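Local coordinates for protein L-threonine dehydrogenase (Flavobacterium frigidimaris, PDB 2YY7) that probably catalyses the NAD-dependent oxidation of L-threonine at its 3-hydroxyl, holding the bound cofactor on a Rossmann-type domain, at residues 82-87 with 139-144; 75-80 with 92-97; 118-123 with 277-282. All blocks are in the same frame, centred on the assembly; numbering follows the deposited sequence.

Contact 1. Residues 82-87 with 139-144; sequences TAEKNP and PSTVYG. With NAD (nicotinamide-adenine-dinucleotide), chain E.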
loop_
_atom_site.group_PDB
_atom_site.type_symbol
_atom_site.label_atom_id
_atom_site.label_comp_id
_atom_site.label_asym_id
_atom_site.label_seq_id
_atom_site.Cartn_x
_atom_site.Cartn_y
_atom_site.Cartn_z
ATOM N N THR A 82 -4.970 -4.007 -17.884
ATOM C CA THR A 82 -5.070 -2.677 -18.474
ATOM C C THR A 82 -4.204 -1.646 -17.745
ATOM O O THR A 82 -3.572 -0.794 -18.372
ATOM C CB THR A 82 -6.531 -2.179 -18.462
ATOM O OG1 THR A 82 -7.353 -3.086 -19.209
ATOM C CG2 THR A 82 -6.624 -0.799 -19.082
ATOM N N ALA A 83 -4.175 -1.728 -16.420
ATOM C CA ALA A 83 -3.400 -0.792 -15.618
ATOM C C ALA A 83 -1.902 -0.822 -15.935
ATOM O O ALA A 83 -1.226 0.199 -15.824
ATOM C CB ALA A 83 -3.630 -1.069 -14.136
ATOM N N GLU A 84 -1.383 -1.985 -16.322
ATOM C CA GLU A 84 0.037 -2.102 -16.651
ATOM C C GLU A 84 0.389 -1.279 -17.882
ATOM O O GLU A 84 1.534 -0.861 -18.048
ATOM C CB GLU A 84 0.426 -3.564 -16.896
ATOM C CG GLU A 84 0.516 -4.406 -15.632
ATOM C CD GLU A 84 1.523 -3.859 -14.630
ATOM O OE1 GLU A 84 2.732 -3.826 -14.939
ATOM O OE2 GLU A 84 1.102 -3.462 -13.529
ATOM N N LYS A 85 -0.596 -1.051 -18.747
ATOM C CA LYS A 85 -0.373 -0.274 -19.954
ATOM C C LYS A 85 -0.364 1.228 -19.663
ATOM O O LYS A 85 0.127 2.019 -20.470
ATOM C CB LYS A 85 -1.428 -0.623 -21.009
ATOM C CG LYS A 85 -1.300 -2.052 -21.543
ATOM C CD LYS A 85 -2.281 -2.308 -22.685
ATOM C CE LYS A 85 -2.171 -3.732 -23.204
ATOM N NZ LYS A 85 -3.207 -4.016 -24.238
ATOM N N ASN A 86 -0.908 1.624 -18.514
ATOM C CA ASN A 86 -0.902 3.037 -18.125
ATOM C C ASN A 86 -0.914 3.166 -16.603
ATOM O O ASN A 86 -1.939 3.506 -16.002
ATOM C CB ASN A 86 -2.099 3.787 -18.709
ATOM C CG ASN A 86 -1.883 5.300 -18.725
ATOM O OD1 ASN A 86 -1.190 5.852 -17.864
ATOM N ND2 ASN A 86 -2.486 5.978 -19.700
ATOM N N PRO A 87 0.238 2.903 -15.964
ATOM C CA PRO A 87 0.441 2.961 -14.514
ATOM C C PRO A 87 0.009 4.270 -13.863
ATOM O O PRO A 87 -0.698 4.269 -12.856
ATOM C CB PRO A 87 1.948 2.726 -14.364
ATOM C CG PRO A 87 2.285 1.892 -15.554
ATOM C CD PRO A 87 1.506 2.583 -16.647
ATOM N N PRO A 139 1.991 -7.077 -3.759
ATOM C CA PRO A 139 1.557 -6.992 -5.157
ATOM C C PRO A 139 2.641 -6.454 -6.084
ATOM O O PRO A 139 3.310 -5.468 -5.769
ATOM C CB PRO A 139 0.329 -6.081 -5.088
ATOM C CG PRO A 139 0.573 -5.256 -3.858
ATOM C CD PRO A 139 1.104 -6.285 -2.892
ATOM N N SER A 140 2.811 -7.118 -7.222
ATOM C CA SER A 140 3.813 -6.722 -8.201
ATOM C C SER A 140 3.238 -5.923 -9.376
ATOM O O SER A 140 3.967 -5.573 -10.300
ATOM C CB SER A 140 4.538 -7.964 -8.722
ATOM O OG SER A 140 3.613 -8.900 -9.235
ATOM N N THR A 141 1.936 -5.639 -9.344
ATOM C CA THR A 141 1.299 -4.859 -10.411
ATOM C C THR A 141 0.790 -3.522 -9.880
ATOM O O THR A 141 0.525 -3.388 -8.686
ATOM C CB THR A 141 0.091 -5.598 -11.022
ATOM O OG1 THR A 141 -0.951 -5.719 -10.041
ATOM C CG2 THR A 141 0.503 -6.983 -11.489
ATOM N N VAL A 142 0.663 -2.539 -10.767
ATOM C CA VAL A 142 0.150 -1.219 -10.393
ATOM C C VAL A 142 -1.231 -1.409 -9.771
ATOM O O VAL A 142 -1.554 -0.813 -8.742
ATOM C CB VAL A 142 -0.012 -0.293 -11.638
ATOM C CG1 VAL A 142 -0.691 1.014 -11.240
ATOM C CG2 VAL A 142 1.343 -0.009 -12.263
ATOM N N TYR A 143 -2.038 -2.246 -10.414
ATOM C CA TYR A 143 -3.397 -2.532 -9.960
ATOM C C TYR A 143 -3.404 -3.045 -8.522
ATOM O O TYR A 143 -4.081 -2.480 -7.658
ATOM C CB TYR A 143 -4.028 -3.564 -10.889
ATOM C CG TYR A 143 -5.422 -4.024 -10.529
ATOM C CD1 TYR A 143 -6.519 -3.164 -10.626
ATOM C CD2 TYR A 143 -5.658 -5.353 -10.187
ATOM C CE1 TYR A 143 -7.833 -3.632 -10.399
ATOM C CE2 TYR A 143 -6.947 -5.830 -9.963
ATOM C CZ TYR A 143 -8.031 -4.971 -10.075
ATOM O OH TYR A 143 -9.300 -5.478 -9.891
ATOM N N GLY A 144 -2.643 -4.112 -8.270
ATOM C CA GLY A 144 -2.581 -4.681 -6.932
ATOM C C GLY A 144 -2.144 -3.676 -5.880
ATOM O O GLY A 144 -2.652 -3.674 -4.760
HETATM P PA NAD E . -14.958 -2.720 -16.033
HETATM O O1A NAD E . -15.717 -3.730 -16.822
HETATM O O2A NAD E . -13.668 -2.283 -16.627
HETATM O O5B NAD E . -15.888 -1.506 -15.627
HETATM C C5B NAD E . -15.354 -0.281 -15.213
HETATM C C4B NAD E . -16.344 0.818 -15.511
HETATM O O4B NAD E . -15.851 2.017 -14.910
HETATM C C3B NAD E . -16.501 1.061 -17.031
HETATM O O3B NAD E . -17.882 1.029 -17.432
HETATM C C2B NAD E . -15.813 2.417 -17.237
HETATM O O2B NAD E . -16.389 3.164 -18.294
HETATM C C1B NAD E . -16.005 3.070 -15.860
HETATM N N9A NAD E . -15.078 4.186 -15.624
HETATM C C8A NAD E . -13.720 4.213 -15.940
HETATM N N7A NAD E . -13.237 5.415 -15.590
HETATM C C5A NAD E . -14.256 6.120 -15.049
HETATM C C6A NAD E . -14.316 7.416 -14.563
HETATM N N6A NAD E . -13.269 8.210 -14.644
HETATM N N1A NAD E . -15.509 7.899 -14.093
HETATM C C2A NAD E . -16.650 7.110 -14.094
HETATM N N3A NAD E . -16.618 5.825 -14.600
HETATM C C4A NAD E . -15.418 5.359 -15.076
HETATM O O3 NAD E . -14.555 -3.356 -14.615
HETATM P PN NAD E . -15.358 -4.434 -13.705
HETATM O O1N NAD E . -16.828 -4.142 -13.641
HETATM O O2N NAD E . -14.816 -5.766 -14.085
HETATM O O5D NAD E . -14.734 -4.110 -12.241
HETATM C C5D NAD E . -15.391 -3.198 -11.348
HETATM C C4D NAD E . -14.609 -3.174 -10.005
HETATM O O4D NAD E . -14.444 -4.494 -9.519
HETATM C C3D NAD E . -13.187 -2.621 -10.132
HETATM O O3D NAD E . -12.857 -1.939 -8.926
HETATM C C2D NAD E . -12.329 -3.862 -10.201
HETATM O O2D NAD E . -11.013 -3.519 -9.836
HETATM C C1D NAD E . -13.061 -4.811 -9.252
HETATM N N1N NAD E . -12.707 -6.216 -9.562
HETATM C C2N NAD E . -13.148 -6.792 -10.736
HETATM C C3N NAD E . -12.810 -8.111 -11.019
HETATM C C7N NAD E . -13.372 -8.803 -12.231
HETATM O O7N NAD E . -12.904 -10.088 -12.448
HETATM N N7N NAD E . -14.230 -8.201 -13.074
HETATM C C4N NAD E . -12.004 -8.843 -10.127
HETATM C C5N NAD E . -11.587 -8.254 -8.930
HETATM C C6N NAD E . -11.919 -6.941 -8.660
HETATM O O HOH W 1 -1.527 -3.524 -13.170
#
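Glu84 and Ala83, near the end of the short helix 80-85, meet the start of helix 142-161 around Val142 and Tyr143. This helix carries the Tyr-x-x-x-Lys motif of the short-chain dehydrogenase-reductase superfamily, here Tyr143 and the NAD-binding Lys147. Each of its first three amides finds an acceptor here. Glu84 OE2 takes Val142 N at 2.9 Å in a nearly straight bond (164°), the N-H arriving almost in line with the CD-OE2 bond. A water donates to the same OE2 at 2.7 Å and accepts from Tyr143 N. The third amide, Gly144 N, goes to the N-cap residue, with Thr141 OG1 as acceptor at 2.9 Å. With one helix-start N-H bound directly and a second reached through water, the carboxylate is likely to be favoured as the anion. The other oxygen, Glu84 OE1, is hydrogen-bonded to Tyr156 OH of the second subunit, so one carboxylate ties the helix start to the dimer interface.

Beside this polar grip, Val142 lays CG2 on Pro87 CB at 3.5 Å, the two side chains crossing at about a right angle, while Tyr156 of the second subunit packs on the same valine.

Tyr143 runs out of the contact toward the cofactor. Its CB rests on Ala83 CB at 4.1 Å. With CG anti to the backbone N (chi1 177°), the ring leads away from helix 80-85. Tyr143 CD1 passes Leu78 O at 3.1 Å, and CD2 flanks the methyl of Ala120. Farther out, CE1 and CZ present the ring edge to the nicotinamide ribose, whose O2D lies in the ring plane. At the tip, Tyr143 OH is hydrogen-bonded to NAD O2D at 2.6 Å and also lies 3.2 Å from NAD C6N of the nicotinamide ring.

Contact 2. Residues 75-80 with 92-97; sequences MAALLS and DLNMNS. With NAD (nicotinamide-adenine-dinucleotide), chain E.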
loop_
_atom_site.group_PDB
_atom_site.type_symbol
_atom_site.label_atom_id
_atom_site.label_comp_id
_atom_site.label_asym_id
_atom_site.label_seq_id
_atom_site.Cartn_x
_atom_site.Cartn_y
_atom_site.Cartn_z
ATOM N N MET A 75 -17.390 1.265 -8.461
ATOM C CA MET A 75 -16.871 0.195 -9.297
ATOM C C MET A 75 -15.855 0.666 -10.325
ATOM O O MET A 75 -15.160 -0.150 -10.917
ATOM C CB MET A 75 -18.030 -0.497 -10.016
ATOM C CG MET A 75 -19.194 -0.842 -9.100
ATOM S SD MET A 75 -18.690 -1.850 -7.681
ATOM C CE MET A 75 -18.735 -3.490 -8.404
ATOM N N ALA A 76 -15.765 1.974 -10.535
ATOM C CA ALA A 76 -14.837 2.521 -11.521
ATOM C C ALA A 76 -13.374 2.367 -11.125
ATOM O O ALA A 76 -12.988 2.661 -9.996
ATOM C CB ALA A 76 -15.158 4.002 -11.785
ATOM N N ALA A 77 -12.566 1.907 -12.077
ATOM C CA ALA A 77 -11.131 1.699 -11.882
ATOM C C ALA A 77 -10.608 0.962 -13.102
ATOM O O ALA A 77 -11.394 0.406 -13.865
ATOM C CB ALA A 77 -10.878 0.849 -10.640
ATOM N N LEU A 78 -9.291 0.973 -13.292
ATOM C CA LEU A 78 -8.674 0.235 -14.392
ATOM C C LEU A 78 -8.253 -1.108 -13.789
ATOM O O LEU A 78 -7.772 -1.158 -12.656
ATOM C CB LEU A 78 -7.448 0.976 -14.942
ATOM C CG LEU A 78 -7.687 2.311 -15.655
ATOM C CD1 LEU A 78 -6.420 2.734 -16.382
ATOM C CD2 LEU A 78 -8.823 2.172 -16.654
ATOM N N LEU A 79 -8.435 -2.191 -14.537
ATOM C CA LEU A 79 -8.096 -3.527 -14.057
ATOM C C LEU A 79 -6.616 -3.913 -14.173
ATOM O O LEU A 79 -5.823 -3.194 -14.775
ATOM C CB LEU A 79 -8.970 -4.563 -14.770
ATOM C CG LEU A 79 -10.354 -4.779 -14.157
ATOM C CD1 LEU A 79 -11.110 -3.465 -14.068
ATOM C CD2 LEU A 79 -11.118 -5.789 -15.000
ATOM N N SER A 80 -6.271 -5.063 -13.597
ATOM C CA SER A 80 -4.900 -5.570 -13.570
ATOM C C SER A 80 -4.093 -5.470 -14.860
ATOM O O SER A 80 -3.039 -4.849 -14.878
ATOM C CB SER A 80 -4.882 -7.027 -13.081
ATOM O OG SER A 80 -5.624 -7.875 -13.940
ATOM N N ASP A 92 -3.861 7.077 -10.455
ATOM C CA ASP A 92 -4.652 8.290 -10.280
ATOM C C ASP A 92 -6.137 7.981 -10.091
ATOM O O ASP A 92 -6.732 8.377 -9.089
ATOM C CB ASP A 92 -4.440 9.212 -11.489
ATOM C CG ASP A 92 -5.116 10.570 -11.329
ATOM O OD1 ASP A 92 -5.477 10.940 -10.194
ATOM O OD2 ASP A 92 -5.271 11.280 -12.349
ATOM N N LEU A 93 -6.730 7.270 -11.048
ATOM C CA LEU A 93 -8.149 6.911 -10.982
ATOM C C LEU A 93 -8.511 6.004 -9.806
ATOM O O LEU A 93 -9.414 6.310 -9.026
ATOM C CB LEU A 93 -8.584 6.214 -12.277
ATOM C CG LEU A 93 -9.994 5.611 -12.255
ATOM C CD1 LEU A 93 -11.022 6.731 -12.171
ATOM C CD2 LEU A 93 -10.226 4.777 -13.511
ATOM N N ASN A 94 -7.815 4.878 -9.695
ATOM C CA ASN A 94 -8.099 3.919 -8.638
ATOM C C ASN A 94 -8.002 4.497 -7.227
ATOM O O ASN A 94 -8.832 4.182 -6.374
ATOM C CB ASN A 94 -7.177 2.702 -8.779
ATOM C CG ASN A 94 -7.439 1.913 -10.058
ATOM O OD1 ASN A 94 -8.145 2.374 -10.958
ATOM N ND2 ASN A 94 -6.865 0.726 -10.143
ATOM N N MET A 95 -7.005 5.345 -6.978
ATOM C CA MET A 95 -6.840 5.929 -5.650
ATOM C C MET A 95 -7.705 7.153 -5.373
ATOM O O MET A 95 -8.392 7.217 -4.350
ATOM C CB MET A 95 -5.373 6.314 -5.397
ATOM C CG MET A 95 -4.399 5.141 -5.313
ATOM S SD MET A 95 -4.947 3.828 -4.190
ATOM C CE MET A 95 -4.943 4.667 -2.588
ATOM N N ASN A 96 -7.669 8.126 -6.277
ATOM C CA ASN A 96 -8.415 9.360 -6.068
ATOM C C ASN A 96 -9.927 9.218 -6.104
ATOM O O ASN A 96 -10.624 9.955 -5.414
ATOM C CB ASN A 96 -7.938 10.444 -7.045
ATOM C CG ASN A 96 -6.527 10.927 -6.716
ATOM O OD1 ASN A 96 -6.211 11.189 -5.556
ATOM N ND2 ASN A 96 -5.679 11.044 -7.731
ATOM N N SER A 97 -10.441 8.273 -6.886
ATOM C CA SER A 97 -11.883 8.069 -6.925
ATOM C C SER A 97 -12.306 7.538 -5.553
ATOM O O SER A 97 -13.366 7.890 -5.036
ATOM C CB SER A 97 -12.257 7.069 -8.023
ATOM O OG SER A 97 -11.697 5.787 -7.773
HETATM P PA NAD E . -14.958 -2.720 -16.033
HETATM O O1A NAD E . -15.717 -3.730 -16.822
HETATM O O2A NAD E . -13.668 -2.283 -16.627
HETATM O O5B NAD E . -15.888 -1.506 -15.627
HETATM C C5B NAD E . -15.354 -0.281 -15.213
HETATM C C4B NAD E . -16.344 0.818 -15.511
HETATM O O4B NAD E . -15.851 2.017 -14.910
HETATM C C3B NAD E . -16.501 1.061 -17.031
HETATM O O3B NAD E . -17.882 1.029 -17.432
HETATM C C2B NAD E . -15.813 2.417 -17.237
HETATM O O2B NAD E . -16.389 3.164 -18.294
HETATM C C1B NAD E . -16.005 3.070 -15.860
HETATM N N9A NAD E . -15.078 4.186 -15.624
HETATM C C8A NAD E . -13.720 4.213 -15.940
HETATM N N7A NAD E . -13.237 5.415 -15.590
HETATM C C5A NAD E . -14.256 6.120 -15.049
HETATM C C6A NAD E . -14.316 7.416 -14.563
HETATM N N6A NAD E . -13.269 8.210 -14.644
HETATM N N1A NAD E . -15.509 7.899 -14.093
HETATM C C2A NAD E . -16.650 7.110 -14.094
HETATM N N3A NAD E . -16.618 5.825 -14.600
HETATM C C4A NAD E . -15.418 5.359 -15.076
HETATM O O3 NAD E . -14.555 -3.356 -14.615
HETATM P PN NAD E . -15.358 -4.434 -13.705
HETATM O O1N NAD E . -16.828 -4.142 -13.641
HETATM O O2N NAD E . -14.816 -5.766 -14.085
HETATM O O5D NAD E . -14.734 -4.110 -12.241
HETATM C C5D NAD E . -15.391 -3.198 -11.348
HETATM C C4D NAD E . -14.609 -3.174 -10.005
HETATM O O4D NAD E . -14.444 -4.494 -9.519
HETATM C C3D NAD E . -13.187 -2.621 -10.132
HETATM O O3D NAD E . -12.857 -1.939 -8.926
HETATM C C2D NAD E . -12.329 -3.862 -10.201
HETATM O O2D NAD E . -11.013 -3.519 -9.836
HETATM C C1D NAD E . -13.061 -4.811 -9.252
HETATM N N1N NAD E . -12.707 -6.216 -9.562
HETATM C C2N NAD E . -13.148 -6.792 -10.736
HETATM C C3N NAD E . -12.810 -8.111 -11.019
HETATM C C7N NAD E . -13.372 -8.803 -12.231
HETATM O O7N NAD E . -12.904 -10.088 -12.448
HETATM N N7N NAD E . -14.230 -8.201 -13.074
HETATM C C4N NAD E . -12.004 -8.843 -10.127
HETATM C C5N NAD E . -11.587 -8.254 -8.930
HETATM C C6N NAD E . -11.919 -6.941 -8.660
HETATM O O HOH W 2 -11.240 2.810 -7.302
#
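Asn94 turns its flat amide toward the backbone of Leu78 and bonds to both of its polar atoms. Asn94 OD1 accepts from Leu78 N at 3.0 Å, in the carbonyl plane and on a lone pair; Asn94 ND2 gives a longer bond, 3.3 Å, to Leu78 O, an acceptor lying close to the plane of the amide. With CG beside its own backbone N (chi1 -65°), the amide swings out from helix 87-106 toward this extended piece of chain, and the Ala77 methyl sits tight against it, CB to Asn94 OD1 3.1 Å. Ser146 OG is a further partner of ND2, which helps fix the rotation of the group.

The chain so held is the loop that leaves parallel strand 71-74 of the Rossmann fold and passes along NAD. Replacing Asn94 by a leucine would probably leave both the N-H and the carbonyl of Leu78 without these mates and let the loop shift against the cofactor.

Leu93, one step back on the helix, wedges between loop and adenine. Its CD2 meets Ala77 CA at 3.6 Å, and the Leu93 and Leu78 side chains cross at about a right angle, while Leu93 CD1 lies 3.7 Å from NAD N6A. Across the contact Ala76 brings its methyl to the same base, CB to NAD C4A 3.6 Å, and Leu79 CD1 approaches the pyrophosphate bridge at NAD O3.

Contact 3. Residues 118-123 with 277-282; sequences SIAVFG and DSWPAS. With NAD (nicotinamide-adenine-dinucleotide), chain E.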
loop_
_atom_site.group_PDB
_atom_site.type_symbol
_atom_site.label_atom_id
_atom_site.label_comp_id
_atom_site.label_asym_id
_atom_site.label_seq_id
_atom_site.Cartn_x
_atom_site.Cartn_y
_atom_site.Cartn_z
ATOM N N SER A 118 -9.347 -6.796 -4.813
ATOM C CA SER A 118 -9.135 -7.906 -5.731
ATOM C C SER A 118 -8.079 -8.880 -5.220
ATOM O O SER A 118 -7.263 -8.538 -4.362
ATOM C CB SER A 118 -8.705 -7.365 -7.100
ATOM O OG SER A 118 -8.234 -8.401 -7.935
ATOM N N ILE A 119 -8.096 -10.098 -5.750
ATOM C CA ILE A 119 -7.104 -11.094 -5.370
ATOM C C ILE A 119 -5.743 -10.580 -5.840
ATOM O O ILE A 119 -4.703 -11.151 -5.515
ATOM C CB ILE A 119 -7.373 -12.454 -6.044
ATOM C CG1 ILE A 119 -7.565 -12.255 -7.554
ATOM C CG2 ILE A 119 -8.582 -13.123 -5.398
ATOM C CD1 ILE A 119 -7.599 -13.552 -8.353
ATOM N N ALA A 120 -5.761 -9.495 -6.615
ATOM C CA ALA A 120 -4.533 -8.895 -7.128
ATOM C C ALA A 120 -3.714 -8.239 -6.017
ATOM O O ALA A 120 -2.574 -7.826 -6.248
ATOM C CB ALA A 120 -4.861 -7.866 -8.207
ATOM N N VAL A 121 -4.290 -8.134 -4.818
ATOM C CA VAL A 121 -3.572 -7.543 -3.689
ATOM C C VAL A 121 -2.472 -8.486 -3.193
ATOM O O VAL A 121 -1.573 -8.080 -2.452
ATOM C CB VAL A 121 -4.523 -7.216 -2.504
ATOM C CG1 VAL A 121 -5.556 -6.190 -2.938
ATOM C CG2 VAL A 121 -5.207 -8.482 -2.000
ATOM N N PHE A 122 -2.544 -9.746 -3.609
ATOM C CA PHE A 122 -1.549 -10.732 -3.209
ATOM C C PHE A 122 -0.363 -10.700 -4.171
ATOM O O PHE A 122 -0.479 -10.203 -5.289
ATOM C CB PHE A 122 -2.187 -12.123 -3.171
ATOM C CG PHE A 122 -3.310 -12.236 -2.175
ATOM C CD1 PHE A 122 -3.075 -12.022 -0.817
ATOM C CD2 PHE A 122 -4.607 -12.526 -2.592
ATOM C CE1 PHE A 122 -4.112 -12.093 0.108
ATOM C CE2 PHE A 122 -5.655 -12.599 -1.670
ATOM C CZ PHE A 122 -5.406 -12.382 -0.320
ATOM N N GLY A 123 0.779 -11.219 -3.727
ATOM C CA GLY A 123 1.966 -11.212 -4.561
ATOM C C GLY A 123 2.700 -12.540 -4.609
ATOM O O GLY A 123 2.217 -13.541 -4.066
ATOM N N ASP A 277 1.056 -15.547 -12.502
ATOM C CA ASP A 277 2.032 -16.295 -11.716
ATOM C C ASP A 277 2.335 -15.640 -10.368
ATOM O O ASP A 277 2.857 -16.292 -9.470
ATOM C CB ASP A 277 3.338 -16.486 -12.495
ATOM C CG ASP A 277 3.174 -17.403 -13.703
ATOM O OD1 ASP A 277 2.319 -18.313 -13.661
ATOM O OD2 ASP A 277 3.915 -17.220 -14.687
ATOM N N SER A 278 2.006 -14.357 -10.219
ATOM C CA SER A 278 2.256 -13.676 -8.952
ATOM C C SER A 278 1.050 -13.770 -8.011
ATOM O O SER A 278 1.097 -13.267 -6.886
ATOM C CB SER A 278 2.611 -12.205 -9.181
ATOM O OG SER A 278 1.456 -11.434 -9.449
ATOM N N TRP A 279 -0.025 -14.415 -8.466
ATOM C CA TRP A 279 -1.228 -14.563 -7.646
ATOM C C TRP A 279 -1.426 -15.983 -7.126
ATOM O O TRP A 279 -0.862 -16.937 -7.661
ATOM C CB TRP A 279 -2.489 -14.190 -8.434
ATOM C CG TRP A 279 -2.573 -12.780 -8.896
ATOM C CD1 TRP A 279 -1.782 -11.733 -8.515
ATOM C CD2 TRP A 279 -3.533 -12.248 -9.813
ATOM N NE1 TRP A 279 -2.195 -10.579 -9.140
ATOM C CE2 TRP A 279 -3.268 -10.868 -9.942
ATOM C CE3 TRP A 279 -4.597 -12.806 -10.538
ATOM C CZ2 TRP A 279 -4.028 -10.035 -10.769
ATOM C CZ3 TRP A 279 -5.354 -11.975 -11.361
ATOM C CH2 TRP A 279 -5.064 -10.606 -11.468
ATOM N N PRO A 280 -2.245 -16.135 -6.069
ATOM C CA PRO A 280 -2.550 -17.430 -5.452
ATOM C C PRO A 280 -3.367 -18.302 -6.402
ATOM O O PRO A 280 -3.877 -17.819 -7.414
ATOM C CB PRO A 280 -3.361 -17.045 -4.215
ATOM C CG PRO A 280 -2.863 -15.671 -3.890
ATOM C CD PRO A 280 -2.777 -15.033 -5.248
ATOM N N ALA A 281 -3.495 -19.582 -6.067
ATOM C CA ALA A 281 -4.263 -20.511 -6.887
ATOM C C ALA A 281 -5.677 -20.660 -6.324
ATOM O O ALA A 281 -6.645 -20.791 -7.083
ATOM C CB ALA A 281 -3.564 -21.878 -6.933
ATOM N N SER A 282 -5.787 -20.641 -4.998
ATOM C CA SER A 282 -7.075 -20.775 -4.313
ATOM C C SER A 282 -7.100 -19.889 -3.063
ATOM O O SER A 282 -6.058 -19.619 -2.469
ATOM C CB SER A 282 -7.317 -22.236 -3.923
ATOM O OG SER A 282 -6.309 -22.681 -3.034
HETATM P PA NAD E . -14.958 -2.720 -16.033
HETATM O O1A NAD E . -15.717 -3.730 -16.822
HETATM O O2A NAD E . -13.668 -2.283 -16.627
HETATM O O5B NAD E . -15.888 -1.506 -15.627
HETATM C C5B NAD E . -15.354 -0.281 -15.213
HETATM C C4B NAD E . -16.344 0.818 -15.511
HETATM O O4B NAD E . -15.851 2.017 -14.910
HETATM C C3B NAD E . -16.501 1.061 -17.031
HETATM O O3B NAD E . -17.882 1.029 -17.432
HETATM C C2B NAD E . -15.813 2.417 -17.237
HETATM O O2B NAD E . -16.389 3.164 -18.294
HETATM C C1B NAD E . -16.005 3.070 -15.860
HETATM N N9A NAD E . -15.078 4.186 -15.624
HETATM C C8A NAD E . -13.720 4.213 -15.940
HETATM N N7A NAD E . -13.237 5.415 -15.590
HETATM C C5A NAD E . -14.256 6.120 -15.049
HETATM C C6A NAD E . -14.316 7.416 -14.563
HETATM N N6A NAD E . -13.269 8.210 -14.644
HETATM N N1A NAD E . -15.509 7.899 -14.093
HETATM C C2A NAD E . -16.650 7.110 -14.094
HETATM N N3A NAD E . -16.618 5.825 -14.600
HETATM C C4A NAD E . -15.418 5.359 -15.076
HETATM O O3 NAD E . -14.555 -3.356 -14.615
HETATM P PN NAD E . -15.358 -4.434 -13.705
HETATM O O1N NAD E . -16.828 -4.142 -13.641
HETATM O O2N NAD E . -14.816 -5.766 -14.085
HETATM O O5D NAD E . -14.734 -4.110 -12.241
HETATM C C5D NAD E . -15.391 -3.198 -11.348
HETATM C C4D NAD E . -14.609 -3.174 -10.005
HETATM O O4D NAD E . -14.444 -4.494 -9.519
HETATM C C3D NAD E . -13.187 -2.621 -10.132
HETATM O O3D NAD E . -12.857 -1.939 -8.926
HETATM C C2D NAD E . -12.329 -3.862 -10.201
HETATM O O2D NAD E . -11.013 -3.519 -9.836
HETATM C C1D NAD E . -13.061 -4.811 -9.252
HETATM N N1N NAD E . -12.707 -6.216 -9.562
HETATM C C2N NAD E . -13.148 -6.792 -10.736
HETATM C C3N NAD E . -12.810 -8.111 -11.019
HETATM C C7N NAD E . -13.372 -8.803 -12.231
HETATM O O7N NAD E . -12.904 -10.088 -12.448
HETATM N N7N NAD E . -14.230 -8.201 -13.074
HETATM C C4N NAD E . -12.004 -8.843 -10.127
HETATM C C5N NAD E . -11.587 -8.254 -8.930
HETATM C C6N NAD E . -11.919 -6.941 -8.660
HETATM O O HOH W 3 -1.006 -7.873 -8.335
HETATM O O HOH W 4 1.027 -9.501 -7.497
#
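Trp279 holds CG beside its backbone N (chi1 -63°) and turns its indole so that CD1 nearly eclipses CA (chi2 -12°), which lays the ring over the turn 119-121. Ile119 meets it with CG1 wedged between its own N and carbonyl carbon (chi1 50°), sending CD1 out to Trp279 CE3 at 3.8 Å. The turn is a 3-10 segment directly after strand 112-118 of the Rossmann sheet. Just before it comes Ser118, whose CB lies 3.5 Å from NAD C5N, in the region where short-chain dehydrogenases commonly carry an active-site serine; here Ser118 OG is also hydrogen-bonded to a glycerol.

The backbone of Ala120 sits under the indole, its CA 3.3 Å from the ring plane and displaced toward the rim. Its methyl comes in obliquely at 3.5 Å, CB to Trp279 CZ2. Next along, Pro280 sets its ring against Phe122, with CD 3.6 Å from Phe122 CB and the two side chains crossing at about a right angle, while the Val121 CG2 methyl covers one face of the phenyl ring.

The polar links between the segments run through water. One water donates to both Phe122 O and Ser278 OG, the hydroxyl being bonded as well to Ile275 O. Another, in the indole plane, accepts from Trp279 NE1 at 3.1 Å and donates to Ala120 O at 2.6 Å.

Overall arrangement
The three contacts lie around NAD, and each touches it. Contacts 1 and 2 are closest, with centres about 11 Å apart; contact 3 is about 13 Å from contact 1 and 18 Å from contact 2. Along the chain, the segments of contact 1 alternate with those of contact 2 and with those of contact 3, while contact 2 closes before contact 3 opens. Contacts 2 and 3 use the loops after neighbouring parallel strands 71-74 and 112-118, and Tyr143, at the start of helix 142-161 in contact 1, packs on both. Residues 277-282 come back from far along the chain to pack on the loop that carries Ser118 to the nicotinamide.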